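Local coordinates for cobalamin biosynthesis protein (Agrobacterium tumefaciens, PDB 3BY5), which probably takes part in cobalamin (vitamin B12) biosynthesis as a member of the CbiG C-terminal family, its exact role being unestablished, at residues Val10-Ile15 and Ala101-Ala106. Residues are numbered along the deposited sequence; the frame is centred on the assembly and turned at random.
Sequences VTVAGI and AAALAA
Ala103 lays its methyl group directly against the backbone of Gly14, where strand 11-17, flanked by strands 43-46 and 123-129 in a mixed sheet, passes over helix 98-107. CB of Ala103 is 3.5 Å from N of Gly14. The two alpha carbons, CA of Gly14 and CA of Ala103, come within 4.2 Å of each other. Because Gly14 has no side chain on the face turned to the helix, the methyl can settle on bare main chain. The axes of the two short segments approach to 6.7 Å, running roughly antiparallel at 146°.

Side-chain to side-chain packing is made by Val12, two residues before Gly14 on the same face of the strand, which reaches both Ala103 and, one turn farther along the helix, Ala106. Its CG1, anti to the backbone N (chi1 178°), makes the closest approaches. This methyl lies 3.9 Å from CB of Ala106. It is 4.2 Å from CB of Ala103. The same CG1 also rests against the helix backbone, 3.6 Å from O of Ala103, with CB of Val12 beside it near the same oxygen. This is an apolar approach to a carbonyl, and no hydrogen bond links the segments.

Ala13 and Ile15 direct their CB atoms to the other face of the sheet. Tyr43 and Ala45 of the adjoining parallel strand extend the apolar patch, touching both Val12 and Ala106, while Leu104, whose CB points away from the strand segment, packs on Ala128 of strand 123-129 and on Val78 and Thr82 of helix 72-84.

Within this alpha/beta fold the contact is plain core packing of a helix on a central strand. Its cohesion comes from van der Waals contact and the burial of small apolar groups, and the close approach of the two backbones is consistent with the small residues, Gly14 and Ala103, that meet there.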
loop_
_atom_site.group_PDB
_atom_site.type_symbol
_atom_site.label_atom_id
_atom_site.label_comp_id
_atom_site.label_asym_id
_atom_site.label_seq_id
_atom_site.Cartn_x
_atom_site.Cartn_y
_atom_site.Cartn_z
ATOM N N VAL A 10 -11.372 -9.003 6.730
ATOM C CA VAL A 10 -10.756 -7.885 5.952
ATOM C C VAL A 10 -11.075 -8.008 4.450
ATOM O O VAL A 10 -10.896 -9.068 3.844
ATOM C CB VAL A 10 -9.224 -7.771 6.241
ATOM C CG1 VAL A 10 -8.494 -6.899 5.206
ATOM C CG2 VAL A 10 -8.989 -7.230 7.652
ATOM N N THR A 11 -11.572 -6.913 3.874
ATOM C CA THR A 11 -11.965 -6.855 2.463
ATOM C C THR A 11 -11.254 -5.742 1.667
ATOM O O THR A 11 -11.276 -4.563 2.039
ATOM C CB THR A 11 -13.521 -6.825 2.288
ATOM O OG1 THR A 11 -13.891 -5.916 1.244
ATOM C CG2 THR A 11 -14.217 -6.427 3.581
ATOM N N VAL A 12 -10.627 -6.159 0.569
ATOM C CA VAL A 12 -9.783 -5.308 -0.263
ATOM C C VAL A 12 -10.460 -5.065 -1.605
ATOM O O VAL A 12 -10.948 -6.008 -2.223
ATOM C CB VAL A 12 -8.392 -5.977 -0.498
ATOM C CG1 VAL A 12 -7.507 -5.138 -1.403
ATOM C CG2 VAL A 12 -7.689 -6.221 0.822
ATOM N N ALA A 13 -10.500 -3.809 -2.051
ATOM C CA ALA A 13 -10.959 -3.493 -3.403
ATOM C C ALA A 13 -9.796 -3.131 -4.313
ATOM O O ALA A 13 -9.120 -2.130 -4.092
ATOM C CB ALA A 13 -11.972 -2.378 -3.386
ATOM N N GLY A 14 -9.563 -3.957 -5.329
ATOM C CA GLY A 14 -8.556 -3.675 -6.351
ATOM C C GLY A 14 -9.113 -2.716 -7.380
ATOM O O GLY A 14 -10.198 -2.941 -7.914
ATOM N N ILE A 15 -8.378 -1.642 -7.655
ATOM C CA ILE A 15 -8.857 -0.580 -8.549
ATOM C C ILE A 15 -8.030 -0.479 -9.828
ATOM O O ILE A 15 -6.804 -0.396 -9.786
ATOM C CB ILE A 15 -8.877 0.811 -7.853
ATOM C CG1 ILE A 15 -9.560 0.751 -6.479
ATOM C CG2 ILE A 15 -9.540 1.861 -8.746
ATOM C CD1 ILE A 15 -11.017 0.315 -6.507
ATOM N N ALA A 101 -5.729 -9.493 -9.381
ATOM C CA ALA A 101 -4.418 -9.860 -8.849
ATOM C C ALA A 101 -3.856 -8.843 -7.851
ATOM O O ALA A 101 -3.090 -9.214 -6.966
ATOM C CB ALA A 101 -3.440 -10.093 -9.988
ATOM N N ALA A 102 -4.235 -7.570 -8.004
ATOM C CA ALA A 102 -3.848 -6.499 -7.068
ATOM C C ALA A 102 -4.575 -6.606 -5.740
ATOM O O ALA A 102 -3.959 -6.466 -4.689
ATOM C CB ALA A 102 -4.072 -5.136 -7.686
ATOM N N ALA A 103 -5.884 -6.852 -5.801
ATOM C CA ALA A 103 -6.724 -7.050 -4.618
ATOM C C ALA A 103 -6.318 -8.290 -3.838
ATOM O O ALA A 103 -6.309 -8.263 -2.613
ATOM C CB ALA A 103 -8.183 -7.142 -5.003
ATOM N N LEU A 104 -5.978 -9.362 -4.554
ATOM C CA LEU A 104 -5.569 -10.619 -3.933
ATOM C C LEU A 104 -4.189 -10.522 -3.316
ATOM O O LEU A 104 -3.934 -11.141 -2.287
ATOM C CB LEU A 104 -5.604 -11.769 -4.938
ATOM C CG LEU A 104 -6.970 -12.335 -5.342
ATOM C CD1 LEU A 104 -6.796 -13.432 -6.378
ATOM C CD2 LEU A 104 -7.750 -12.853 -4.143
ATOM N N ALA A 105 -3.306 -9.745 -3.940
ATOM C CA ALA A 105 -1.956 -9.540 -3.415
ATOM C C ALA A 105 -1.975 -8.765 -2.110
ATOM O O ALA A 105 -1.281 -9.123 -1.161
ATOM C CB ALA A 105 -1.098 -8.828 -4.425
ATOM N N ALA A 106 -2.782 -7.709 -2.072
ATOM C CA ALA A 106 -2.909 -6.871 -0.890
ATOM C C ALA A 106 -3.650 -7.583 0.232
ATOM O O ALA A 106 -3.359 -7.357 1.401
ATOM C CB ALA A 106 -3.598 -5.582 -1.236
#